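Local coordinates for NTF2 domain-containing protein (PDB 4X2H) that adopts the NTF2-like fold and associates with a chain of another protein, probably serving in nucleocytoplasmic transport as some relatives with this fold do, at residues Ser130-Ala135 / Asp141-Lys146; Trp14-Ile19 / Gln147-Val152; Asn49-Ala54 / Asp60-Glu65; Val85-Asp90 / His178-Tyr183. All coordinates share one frame; numbering follows the deposited sequence.

Overall arrangement
All four contacts belong to one NTF2-like domain and reach its six-stranded mixed sheet. Contacts 2 and 4 nearly coincide, their centres about 4 Å apart, and their segments alternate along the chain, so helix 3-20 and strands 83-96, 145-157 and 173-182 are tied at one buried place. Contact 1, the hairpin between strands 122-135 and 145-157, lies about 12 Å centre to centre from contact 4, and is local in sequence within the spans that contacts 2 and 4 close. Contact 2 opens first along the chain; contact 3, about 20 Å centre to centre from contact 1, closes before contact 4 opens and fastens strand 51-53 to helix 56-66. Together they tie helices to the curved sheet.

Contact 1 (Ser130-Ala135 / Asp141-Lys146); sequences SVYFGA and DDYVIK
Phe133 and Ile145 are joined through their backbones: Phe133 N donates to Ile145 O at 2.8 Å, with an N-H...O angle of 169°. Phe133 O takes two donors in return. Val144 N reaches it at 2.8 Å, while Ile145 N, at 3.3 Å, makes a weaker bond. Because Val144 and Ile145 both face Phe133, the site is a classic beta bulge, and one carbonyl serves two amides. On the neighbouring non-hydrogen-bonded pair, the extended Lys146 chain runs alongside Tyr132 and points the same way; its NZ gives only a weak bond to Tyr132 OH, at 3.4 Å, and its CE lies 3.3 Å from Ser130 OG. The Tyr143 ring, with CG set between N and the carbonyl carbon (chi1 58°), brings CD2 to the edge of the Tyr132 ring, 3.7 Å from Tyr132 CD1. Asp142 OD1 lies against Ala135 CA and CB, but its carboxylate finds its stronger polar partner in Ser136. Gly134 O is satisfied by Arg82 NH1. The pairing forms the end of the hairpin of strands 122-135 and 145-157; on its other side strand 122-135 bonds to strand 83-96, and Phe133 also packs on an apolar side chain of another protein's chain.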
# COMPACT_ATOMS: atom_id res chain seq x y z
N SER B 130 -2.75 -3.43 -14.26
CA SER B 130 -3.98 -3.56 -15.03
C SER B 130 -4.55 -4.97 -14.92
O SER B 130 -3.81 -5.94 -14.72
CB SER B 130 -3.74 -3.22 -16.50
OG SER B 130 -3.26 -1.89 -16.65
N VAL B 131 -5.87 -5.05 -15.03
CA VAL B 131 -6.57 -6.32 -15.16
C VAL B 131 -7.17 -6.38 -16.55
O VAL B 131 -7.96 -5.52 -16.92
CB VAL B 131 -7.71 -6.48 -14.14
CG1 VAL B 131 -8.12 -7.94 -14.04
CG2 VAL B 131 -7.32 -5.92 -12.78
N TYR B 132 -6.80 -7.40 -17.32
CA TYR B 132 -7.33 -7.57 -18.66
C TYR B 132 -8.35 -8.70 -18.71
O TYR B 132 -8.05 -9.83 -18.34
CB TYR B 132 -6.21 -7.86 -19.66
CG TYR B 132 -5.25 -6.70 -19.81
CD1 TYR B 132 -5.48 -5.70 -20.74
CD2 TYR B 132 -4.12 -6.61 -19.02
CE1 TYR B 132 -4.62 -4.64 -20.88
CE2 TYR B 132 -3.24 -5.55 -19.15
CZ TYR B 132 -3.50 -4.57 -20.09
OH TYR B 132 -2.63 -3.51 -20.22
N PHE B 133 -9.55 -8.37 -19.17
CA PHE B 133 -10.61 -9.36 -19.35
C PHE B 133 -10.77 -9.71 -20.82
O PHE B 133 -11.01 -8.83 -21.65
CB PHE B 133 -11.92 -8.83 -18.79
CG PHE B 133 -11.89 -8.60 -17.32
CD1 PHE B 133 -11.36 -7.44 -16.79
CD2 PHE B 133 -12.38 -9.57 -16.45
CE1 PHE B 133 -11.32 -7.24 -15.41
CE2 PHE B 133 -12.35 -9.36 -15.08
CZ PHE B 133 -11.81 -8.20 -14.57
N GLY B 134 -10.62 -10.99 -21.14
CA GLY B 134 -10.89 -11.48 -22.49
C GLY B 134 -9.82 -11.14 -23.51
O GLY B 134 -10.08 -11.15 -24.72
N ALA B 135 -8.61 -10.85 -23.04
CA ALA B 135 -7.49 -10.55 -23.92
C ALA B 135 -6.74 -11.81 -24.32
O ALA B 135 -6.77 -12.82 -23.60
CB ALA B 135 -6.54 -9.57 -23.25
N ASP B 141 -3.97 -5.00 -25.95
CA ASP B 141 -4.82 -4.15 -26.79
C ASP B 141 -6.11 -4.79 -27.31
O ASP B 141 -6.99 -4.07 -27.79
CB ASP B 141 -4.01 -3.62 -27.98
CG ASP B 141 -3.20 -4.70 -28.66
OD1 ASP B 141 -3.72 -5.82 -28.85
OD2 ASP B 141 -2.03 -4.43 -29.01
N ASP B 142 -6.25 -6.12 -27.23
CA ASP B 142 -7.44 -6.78 -27.77
C ASP B 142 -8.41 -7.25 -26.68
O ASP B 142 -9.26 -8.10 -26.92
CB ASP B 142 -7.03 -7.94 -28.69
CG ASP B 142 -6.55 -9.17 -27.93
OD1 ASP B 142 -6.26 -9.09 -26.72
OD2 ASP B 142 -6.44 -10.24 -28.58
N TYR B 143 -8.28 -6.68 -25.49
CA TYR B 143 -9.18 -7.00 -24.38
C TYR B 143 -10.62 -6.58 -24.62
O TYR B 143 -10.90 -5.75 -25.49
CB TYR B 143 -8.68 -6.33 -23.10
CG TYR B 143 -8.56 -4.82 -23.22
CD1 TYR B 143 -9.65 -3.99 -23.01
CD2 TYR B 143 -7.34 -4.23 -23.55
CE1 TYR B 143 -9.54 -2.62 -23.11
CE2 TYR B 143 -7.22 -2.86 -23.65
CZ TYR B 143 -8.32 -2.06 -23.43
OH TYR B 143 -8.20 -0.69 -23.53
N VAL B 144 -11.53 -7.15 -23.83
CA VAL B 144 -12.93 -6.74 -23.80
C VAL B 144 -13.11 -5.64 -22.76
O VAL B 144 -13.70 -4.60 -23.03
CB VAL B 144 -13.84 -7.94 -23.48
CG1 VAL B 144 -15.30 -7.50 -23.41
CG2 VAL B 144 -13.65 -9.04 -24.51
N ILE B 145 -12.59 -5.90 -21.56
CA ILE B 145 -12.56 -4.91 -20.49
C ILE B 145 -11.14 -4.78 -19.96
O ILE B 145 -10.42 -5.77 -19.84
CB ILE B 145 -13.50 -5.29 -19.31
CG1 ILE B 145 -14.95 -5.42 -19.79
CG2 ILE B 145 -13.39 -4.27 -18.17
CD1 ILE B 145 -15.55 -4.13 -20.33
N LYS B 146 -10.74 -3.55 -19.65
CA LYS B 146 -9.49 -3.30 -18.96
C LYS B 146 -9.76 -2.47 -17.72
O LYS B 146 -10.42 -1.43 -17.79
CB LYS B 146 -8.49 -2.59 -19.86
CG LYS B 146 -7.14 -2.34 -19.21
CD LYS B 146 -6.23 -1.50 -20.09
CE LYS B 146 -4.93 -1.16 -19.39
NZ LYS B 146 -4.00 -0.41 -20.27

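Contact 2 (Trp14-Ile19 / Gln147-Val152)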
# COMPACT_ATOMS: atom_id res chain seq x y z
N TRP B 14 5.10 -14.17 -6.70
CA TRP B 14 4.37 -15.38 -6.34
C TRP B 14 2.86 -15.18 -6.43
O TRP B 14 2.16 -15.95 -7.07
CB TRP B 14 4.72 -15.83 -4.92
CG TRP B 14 3.83 -16.95 -4.45
CD1 TRP B 14 3.95 -18.27 -4.78
CD2 TRP B 14 2.69 -16.84 -3.60
NE1 TRP B 14 2.94 -18.99 -4.19
CE2 TRP B 14 2.15 -18.14 -3.46
CE3 TRP B 14 2.05 -15.78 -2.95
CZ2 TRP B 14 1.02 -18.40 -2.69
CZ3 TRP B 14 0.93 -16.04 -2.19
CH2 TRP B 14 0.42 -17.34 -2.07
N TYR B 15 2.37 -14.13 -5.78
CA TYR B 15 0.94 -13.89 -5.62
C TYR B 15 0.21 -13.77 -6.96
O TYR B 15 -0.78 -14.46 -7.21
CB TYR B 15 0.73 -12.63 -4.77
CG TYR B 15 -0.71 -12.28 -4.53
CD1 TYR B 15 -1.39 -12.79 -3.43
CD2 TYR B 15 -1.40 -11.44 -5.39
CE1 TYR B 15 -2.72 -12.47 -3.20
CE2 TYR B 15 -2.72 -11.12 -5.17
CZ TYR B 15 -3.38 -11.64 -4.08
OH TYR B 15 -4.70 -11.32 -3.87
N TYR B 16 0.70 -12.91 -7.83
CA TYR B 16 0.01 -12.69 -9.10
C TYR B 16 0.27 -13.82 -10.09
O TYR B 16 -0.52 -14.02 -11.01
CB TYR B 16 0.41 -11.32 -9.66
CG TYR B 16 -0.07 -10.21 -8.75
CD1 TYR B 16 -1.39 -9.78 -8.79
CD2 TYR B 16 0.78 -9.62 -7.82
CE1 TYR B 16 -1.85 -8.78 -7.94
CE2 TYR B 16 0.33 -8.63 -6.97
CZ TYR B 16 -0.97 -8.21 -7.03
OH TYR B 16 -1.41 -7.22 -6.18
N ARG B 17 1.33 -14.59 -9.89
CA ARG B 17 1.54 -15.79 -10.70
C ARG B 17 0.47 -16.84 -10.37
O ARG B 17 -0.04 -17.50 -11.27
CB ARG B 17 2.94 -16.37 -10.48
CG ARG B 17 3.31 -17.49 -11.45
CD ARG B 17 4.47 -18.33 -10.93
NE ARG B 17 5.47 -17.53 -10.23
CZ ARG B 17 6.01 -17.83 -9.04
NH1 ARG B 17 5.65 -18.93 -8.39
NH2 ARG B 17 6.90 -17.02 -8.50
N GLN B 18 0.14 -16.98 -9.09
CA GLN B 18 -0.90 -17.94 -8.69
C GLN B 18 -2.23 -17.57 -9.35
O GLN B 18 -2.90 -18.42 -9.94
CB GLN B 18 -1.07 -17.98 -7.17
CG GLN B 18 0.17 -18.34 -6.36
CD GLN B 18 1.04 -19.40 -7.02
OE1 GLN B 18 2.13 -19.11 -7.52
NE2 GLN B 18 0.56 -20.63 -7.02
N ILE B 19 -2.60 -16.30 -9.25
CA ILE B 19 -3.87 -15.85 -9.79
C ILE B 19 -3.90 -16.08 -11.29
O ILE B 19 -4.85 -16.66 -11.81
CB ILE B 19 -4.11 -14.36 -9.46
CG1 ILE B 19 -4.20 -14.19 -7.94
CG2 ILE B 19 -5.39 -13.86 -10.14
CD1 ILE B 19 -4.38 -12.76 -7.47
N GLN B 147 -9.28 -2.96 -16.58
CA GLN B 147 -9.35 -2.21 -15.33
C GLN B 147 -7.97 -1.83 -14.85
O GLN B 147 -6.99 -2.51 -15.15
CB GLN B 147 -10.03 -3.03 -14.23
CG GLN B 147 -11.47 -3.39 -14.46
CD GLN B 147 -12.05 -4.15 -13.29
OE1 GLN B 147 -11.47 -5.16 -12.85
NE2 GLN B 147 -13.16 -3.68 -12.76
N HIS B 148 -7.90 -0.75 -14.09
CA HIS B 148 -6.73 -0.45 -13.28
C HIS B 148 -6.96 -1.11 -11.93
O HIS B 148 -8.07 -1.06 -11.42
CB HIS B 148 -6.54 1.06 -13.14
CG HIS B 148 -5.34 1.44 -12.33
ND1 HIS B 148 -4.05 1.25 -12.78
CD2 HIS B 148 -5.24 1.99 -11.10
CE1 HIS B 148 -3.20 1.67 -11.85
NE2 HIS B 148 -3.90 2.13 -10.82
N PHE B 149 -5.94 -1.76 -11.37
CA PHE B 149 -6.07 -2.26 -10.00
C PHE B 149 -5.00 -1.70 -9.11
O PHE B 149 -3.91 -1.34 -9.56
CB PHE B 149 -6.06 -3.79 -9.95
CG PHE B 149 -4.69 -4.41 -10.01
CD1 PHE B 149 -4.13 -4.78 -11.22
CD2 PHE B 149 -3.97 -4.68 -8.85
CE1 PHE B 149 -2.88 -5.36 -11.29
CE2 PHE B 149 -2.72 -5.26 -8.91
CZ PHE B 149 -2.17 -5.61 -10.13
N ASN B 150 -5.36 -1.60 -7.84
CA ASN B 150 -4.47 -1.18 -6.79
C ASN B 150 -4.68 -2.11 -5.60
O ASN B 150 -5.79 -2.20 -5.07
CB ASN B 150 -4.73 0.28 -6.41
CG ASN B 150 -3.92 0.73 -5.22
OD1 ASN B 150 -4.47 1.32 -4.28
ND2 ASN B 150 -2.63 0.46 -5.23
N ASP B 151 -3.63 -2.84 -5.24
CA ASP B 151 -3.62 -3.75 -4.10
C ASP B 151 -2.75 -3.17 -3.00
O ASP B 151 -1.69 -2.63 -3.29
CB ASP B 151 -3.06 -5.13 -4.50
CG ASP B 151 -4.14 -6.18 -4.74
OD1 ASP B 151 -5.22 -6.10 -4.12
OD2 ASP B 151 -3.87 -7.10 -5.54
N VAL B 152 -3.20 -3.26 -1.76
CA VAL B 152 -2.31 -2.98 -0.64
C VAL B 152 -2.34 -4.16 0.33
O VAL B 152 -3.38 -4.77 0.55
CB VAL B 152 -2.66 -1.66 0.10
CG1 VAL B 152 -2.42 -0.46 -0.81
CG2 VAL B 152 -4.08 -1.69 0.65
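Tyr16 projects from helix 3-20 and lays its CE1 corner against Phe149, 3.8 Å from Phe149 CE2. The two rings reach from helix and strand to meet obliquely, planes at 39° and centroids 5.5 Å apart. Past that ring, Tyr16 OH donates a short bond of 2.5 Å to Asp151 OD2, which accepts through its anti lone pair. The other oxygen, Asp151 OD1, accepts from His178 NE2; with two donors, one on each oxygen, the buried carboxylate is held against rotation and is probably kept in its anionic form. Tyr15 backs the Tyr16 ring: its CD2 sits 3.5 Å above the ring plane, over the centre, and its own hydroxyl bonds to Trp59 NE1. Having CG anti to the carbonyl carbon (chi1 -65°) carries the Tyr16 hydroxyl from the helix to the sheet. Such reach is needed, since the axes of segments 14-19 and 147-152 come no closer than 13.0 Å, a distance bridged by long side chains. A long N-terminal helix laid over the strongly curved sheet, with aromatic and polar side chains between them, is characteristic of the NTF2-like fold.

Contact 3 (Asn49-Ala54 / Asp60-Glu65); sequences NGRVVA and DTMLKE
Met62 of helix 56-66 meets Arg51 and Val53 of strand 51-53, outermost within this chain, a strand-to-helix packing within the NTF2-like fold in which the helix follows the strand directly along the chain. The tight part centres on the thioether, held between the guanidinium face of Arg51 and Val53. Met62 SD lies 3.6 Å from Val53 CG2, the two side chains running antiparallel alongside each other; both residues are buried, and both also touch Ile48 of the next strand, 45-48. Met62 further packs on an apolar side chain of another protein's chain. Arg51 bends at chi3 (123°) to turn its guanidinium flat over the methionine, and its strongest polar partner is Glu58, which NH2 engages in a salt bridge. The looser side runs from the partly exposed Arg51 outward to Glu65, an exposed residue whose OE1 stays 6.1 Å from Arg51 NH1, so any attraction acts at a distance. An alanine in place of Arg51 would probably strip one side of the Met62 thioether of its cover and leave the Glu58 carboxylate without its positive mate. No hydrogen bond crosses between the two segments; the contact rests on the guanidinium face and on Val53 CG2. At that face Met62 SD approaches Arg51 NH2 to 3.2 Å, while the methyl, Met62 CE, sits 3.5 Å above the guanidinium plane, offset toward its rim near NH1.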
# COMPACT_ATOMS: atom_id res chain seq x y z
N ASN B 49 -12.81 -4.66 -3.23
CA ASN B 49 -13.65 -3.63 -3.83
C ASN B 49 -14.69 -3.15 -2.82
O ASN B 49 -15.84 -2.90 -3.17
CB ASN B 49 -14.33 -4.14 -5.10
CG ASN B 49 -13.50 -3.92 -6.34
OD1 ASN B 49 -12.50 -3.21 -6.32
ND2 ASN B 49 -13.92 -4.52 -7.45
N GLY B 50 -14.28 -3.04 -1.56
CA GLY B 50 -15.13 -2.48 -0.52
C GLY B 50 -15.98 -3.50 0.21
O GLY B 50 -16.71 -3.15 1.13
N ARG B 51 -15.90 -4.76 -0.21
CA ARG B 51 -16.60 -5.83 0.49
C ARG B 51 -15.65 -6.56 1.43
O ARG B 51 -14.62 -7.08 1.00
CB ARG B 51 -17.20 -6.83 -0.50
CG ARG B 51 -18.06 -7.91 0.14
CD ARG B 51 -18.50 -8.93 -0.88
NE ARG B 51 -18.09 -10.28 -0.52
CZ ARG B 51 -18.14 -11.33 -1.34
NH1 ARG B 51 -18.58 -11.19 -2.58
NH2 ARG B 51 -17.74 -12.52 -0.91
N VAL B 52 -15.98 -6.60 2.72
CA VAL B 52 -15.16 -7.35 3.66
C VAL B 52 -15.39 -8.83 3.45
O VAL B 52 -16.53 -9.30 3.48
CB VAL B 52 -15.46 -6.95 5.13
CG1 VAL B 52 -14.65 -7.81 6.09
CG2 VAL B 52 -15.14 -5.48 5.35
N VAL B 53 -14.31 -9.57 3.22
CA VAL B 53 -14.37 -10.99 2.92
C VAL B 53 -13.81 -11.76 4.10
O VAL B 53 -12.71 -11.47 4.57
CB VAL B 53 -13.59 -11.31 1.62
CG1 VAL B 53 -13.53 -12.81 1.36
CG2 VAL B 53 -14.24 -10.59 0.44
N ALA B 54 -14.57 -12.74 4.59
CA ALA B 54 -14.28 -13.36 5.88
C ALA B 54 -13.00 -14.18 5.87
O ALA B 54 -12.27 -14.20 6.86
CB ALA B 54 -15.45 -14.24 6.30
N ASP B 60 -10.37 -16.70 -2.83
CA ASP B 60 -10.00 -17.61 -3.91
C ASP B 60 -11.22 -17.98 -4.76
O ASP B 60 -11.14 -18.08 -5.99
CB ASP B 60 -9.34 -18.88 -3.36
CG ASP B 60 -7.82 -18.74 -3.22
OD1 ASP B 60 -7.20 -18.07 -4.06
OD2 ASP B 60 -7.26 -19.32 -2.26
N THR B 61 -12.36 -18.17 -4.10
CA THR B 61 -13.59 -18.52 -4.80
C THR B 61 -14.09 -17.36 -5.66
O THR B 61 -14.55 -17.55 -6.78
CB THR B 61 -14.70 -18.95 -3.82
OG1 THR B 61 -14.28 -20.13 -3.12
CG2 THR B 61 -16.01 -19.23 -4.54
N MET B 62 -13.97 -16.14 -5.12
CA MET B 62 -14.37 -14.95 -5.85
C MET B 62 -13.53 -14.76 -7.11
O MET B 62 -14.03 -14.35 -8.16
CB MET B 62 -14.27 -13.72 -4.94
CG MET B 62 -15.28 -13.73 -3.80
SD MET B 62 -14.93 -12.53 -2.50
CE MET B 62 -15.14 -10.99 -3.38
N LEU B 63 -12.23 -15.06 -7.00
CA LEU B 63 -11.34 -14.98 -8.15
C LEU B 63 -11.76 -15.98 -9.22
O LEU B 63 -11.76 -15.67 -10.41
CB LEU B 63 -9.89 -15.23 -7.73
CG LEU B 63 -9.20 -14.07 -7.02
CD1 LEU B 63 -7.90 -14.55 -6.39
CD2 LEU B 63 -8.94 -12.92 -7.98
N LYS B 64 -12.13 -17.19 -8.79
CA LYS B 64 -12.64 -18.21 -9.71
C LYS B 64 -13.90 -17.72 -10.42
O LYS B 64 -14.03 -17.88 -11.64
CB LYS B 64 -12.95 -19.51 -8.96
CG LYS B 64 -11.72 -20.35 -8.64
CD LYS B 64 -12.12 -21.65 -7.97
CE LYS B 64 -11.69 -21.68 -6.51
NZ LYS B 64 -12.27 -22.83 -5.77
N GLU B 65 -14.81 -17.14 -9.65
CA GLU B 65 -16.08 -16.68 -10.20
C GLU B 65 -15.86 -15.53 -11.17
O GLU B 65 -16.59 -15.39 -12.16
CB GLU B 65 -17.03 -16.26 -9.08
CG GLU B 65 -17.50 -17.42 -8.22
CD GLU B 65 -18.18 -16.98 -6.93
OE1 GLU B 65 -18.05 -15.79 -6.56
OE2 GLU B 65 -18.85 -17.82 -6.29

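Contact 4 (Val85-Asp90 / His178-Tyr183); sequences VRYDVD and HKYRAY
Tyr87 and Tyr180 point at each other across the curved six-stranded sheet of the NTF2-like fold, on strands 83-96 and 173-182. Two other strands, 145-157 and 122-135, lie between these in the sheet, yet the side chains touch; the nearest CA pair, Tyr87 and Ala182, is 10.9 Å apart. Three strand steps in a flat sheet would separate them further, so this distance is consistent with a strongly bent sheet. The rings face each other from their two strands, with planes turned about 69° against each other. Neither covers the other's face. Instead Tyr180 OH lies in the plane of the Tyr87 ring, at its edge, 3.4 Å from Tyr87 CE2, and that same CE2 sits at the edge of the Tyr180 ring, 3.8 Å from Tyr180 CE2. With chi1 at 173° the Tyr180 ring is swung off its strand toward Tyr87, its hydroxyl leading. The hydroxyls join directly, Tyr87 donating, and Tyr87 OH also bonds to Gln66 NE2, so two partners grip that oxygen. The Tyr180 ring also meets that of Trp59 and touches Asp151. Replacing Tyr180 by a leucine would probably leave the Tyr87 hydroxyl without its acceptor and open a gap beside Trp59. On strand 83-96 Arg86 grips Asp88 side-on, NE to OD1 at 2.9 Å and NH2 to OD2 at 2.8 Å. Within the tyrosine pair, Tyr87 OH stands 2.9 Å from Tyr180 OH, and the angle at Tyr87 OH between its CZ and Tyr180 OH is about 109°.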
# COMPACT_ATOMS: atom_id res chain seq x y z
N VAL B 85 -9.09 -13.81 -17.55
CA VAL B 85 -8.60 -12.72 -16.70
C VAL B 85 -7.08 -12.77 -16.59
O VAL B 85 -6.51 -13.83 -16.38
CB VAL B 85 -9.19 -12.80 -15.27
CG1 VAL B 85 -8.71 -11.63 -14.42
CG2 VAL B 85 -10.71 -12.84 -15.31
N ARG B 86 -6.44 -11.62 -16.72
CA ARG B 86 -4.99 -11.53 -16.57
C ARG B 86 -4.60 -10.28 -15.81
O ARG B 86 -5.00 -9.18 -16.18
CB ARG B 86 -4.29 -11.56 -17.93
CG ARG B 86 -2.77 -11.72 -17.82
CD ARG B 86 -2.08 -11.64 -19.18
NE ARG B 86 -1.73 -10.27 -19.57
CZ ARG B 86 -2.17 -9.65 -20.67
NH1 ARG B 86 -3.01 -10.24 -21.51
NH2 ARG B 86 -1.76 -8.41 -20.93
N TYR B 87 -3.82 -10.45 -14.74
CA TYR B 87 -3.26 -9.33 -14.00
C TYR B 87 -1.84 -9.03 -14.44
O TYR B 87 -0.99 -9.92 -14.47
CB TYR B 87 -3.28 -9.63 -12.49
CG TYR B 87 -4.66 -9.62 -11.89
CD1 TYR B 87 -5.50 -10.72 -11.99
CD2 TYR B 87 -5.13 -8.50 -11.22
CE1 TYR B 87 -6.77 -10.71 -11.44
CE2 TYR B 87 -6.40 -8.48 -10.67
CZ TYR B 87 -7.21 -9.58 -10.79
OH TYR B 87 -8.47 -9.57 -10.24
N ASP B 88 -1.59 -7.77 -14.79
CA ASP B 88 -0.27 -7.29 -15.16
C ASP B 88 0.19 -6.27 -14.14
O ASP B 88 -0.44 -5.23 -13.99
CB ASP B 88 -0.28 -6.65 -16.55
CG ASP B 88 -0.35 -7.66 -17.68
OD1 ASP B 88 -0.50 -8.87 -17.41
OD2 ASP B 88 -0.26 -7.23 -18.85
N VAL B 89 1.28 -6.57 -13.43
CA VAL B 89 1.81 -5.65 -12.44
C VAL B 89 2.68 -4.60 -13.11
O VAL B 89 3.59 -4.93 -13.88
CB VAL B 89 2.63 -6.39 -11.36
CG1 VAL B 89 3.24 -5.41 -10.38
CG2 VAL B 89 1.76 -7.39 -10.64
N ASP B 90 2.41 -3.33 -12.81
CA ASP B 90 3.14 -2.21 -13.39
C ASP B 90 4.13 -1.61 -12.41
O ASP B 90 5.18 -1.10 -12.80
CB ASP B 90 2.17 -1.13 -13.87
CG ASP B 90 1.46 -1.51 -15.15
OD1 ASP B 90 2.07 -2.16 -16.02
OD2 ASP B 90 0.27 -1.15 -15.30
N HIS B 178 -5.23 -7.07 3.61
CA HIS B 178 -5.27 -6.99 2.17
C HIS B 178 -6.46 -6.16 1.75
O HIS B 178 -7.58 -6.46 2.16
CB HIS B 178 -5.34 -8.38 1.55
CG HIS B 178 -5.51 -8.39 0.06
ND1 HIS B 178 -6.02 -9.47 -0.61
CD2 HIS B 178 -5.23 -7.46 -0.88
CE1 HIS B 178 -6.05 -9.21 -1.91
NE2 HIS B 178 -5.58 -7.99 -2.09
N LYS B 179 -6.22 -5.11 0.98
CA LYS B 179 -7.29 -4.36 0.33
C LYS B 179 -7.08 -4.35 -1.17
O LYS B 179 -6.01 -3.98 -1.66
CB LYS B 179 -7.37 -2.92 0.83
CG LYS B 179 -7.49 -2.77 2.33
CD LYS B 179 -7.51 -1.31 2.71
CE LYS B 179 -7.71 -1.11 4.19
NZ LYS B 179 -8.95 -1.77 4.67
N TYR B 180 -8.12 -4.75 -1.88
CA TYR B 180 -8.10 -4.80 -3.34
C TYR B 180 -9.07 -3.78 -3.89
O TYR B 180 -10.20 -3.66 -3.41
CB TYR B 180 -8.46 -6.20 -3.81
CG TYR B 180 -8.64 -6.35 -5.30
CD1 TYR B 180 -9.87 -6.09 -5.90
CD2 TYR B 180 -7.60 -6.78 -6.11
CE1 TYR B 180 -10.04 -6.25 -7.26
CE2 TYR B 180 -7.76 -6.94 -7.47
CZ TYR B 180 -8.98 -6.68 -8.04
OH TYR B 180 -9.14 -6.84 -9.39
N ARG B 181 -8.62 -3.04 -4.90
CA ARG B 181 -9.47 -2.12 -5.65
C ARG B 181 -9.19 -2.25 -7.13
O ARG B 181 -8.03 -2.27 -7.55
CB ARG B 181 -9.25 -0.68 -5.20
CG ARG B 181 -10.01 -0.30 -3.94
CD ARG B 181 -11.50 -0.12 -4.25
NE ARG B 181 -12.29 0.13 -3.04
CZ ARG B 181 -13.62 0.16 -3.01
NH1 ARG B 181 -14.31 -0.05 -4.13
NH2 ARG B 181 -14.25 0.40 -1.88
N ALA B 182 -10.26 -2.34 -7.91
CA ALA B 182 -10.15 -2.35 -9.35
C ALA B 182 -11.31 -1.54 -9.92
O ALA B 182 -12.42 -1.58 -9.38
CB ALA B 182 -10.16 -3.77 -9.89
N TYR B 183 -11.04 -0.78 -10.97
CA TYR B 183 -12.06 0.08 -11.56
C TYR B 183 -11.67 0.47 -12.98
O TYR B 183 -10.53 0.26 -13.39
CB TYR B 183 -12.26 1.33 -10.71
CG TYR B 183 -10.97 1.97 -10.26
CD1 TYR B 183 -10.28 2.84 -11.08
CD2 TYR B 183 -10.42 1.68 -9.01
CE1 TYR B 183 -9.09 3.42 -10.68
CE2 TYR B 183 -9.24 2.25 -8.60
CZ TYR B 183 -8.58 3.12 -9.43
OH TYR B 183 -7.39 3.69 -9.02
OXT TYR B 183 -12.49 1.00 -13.74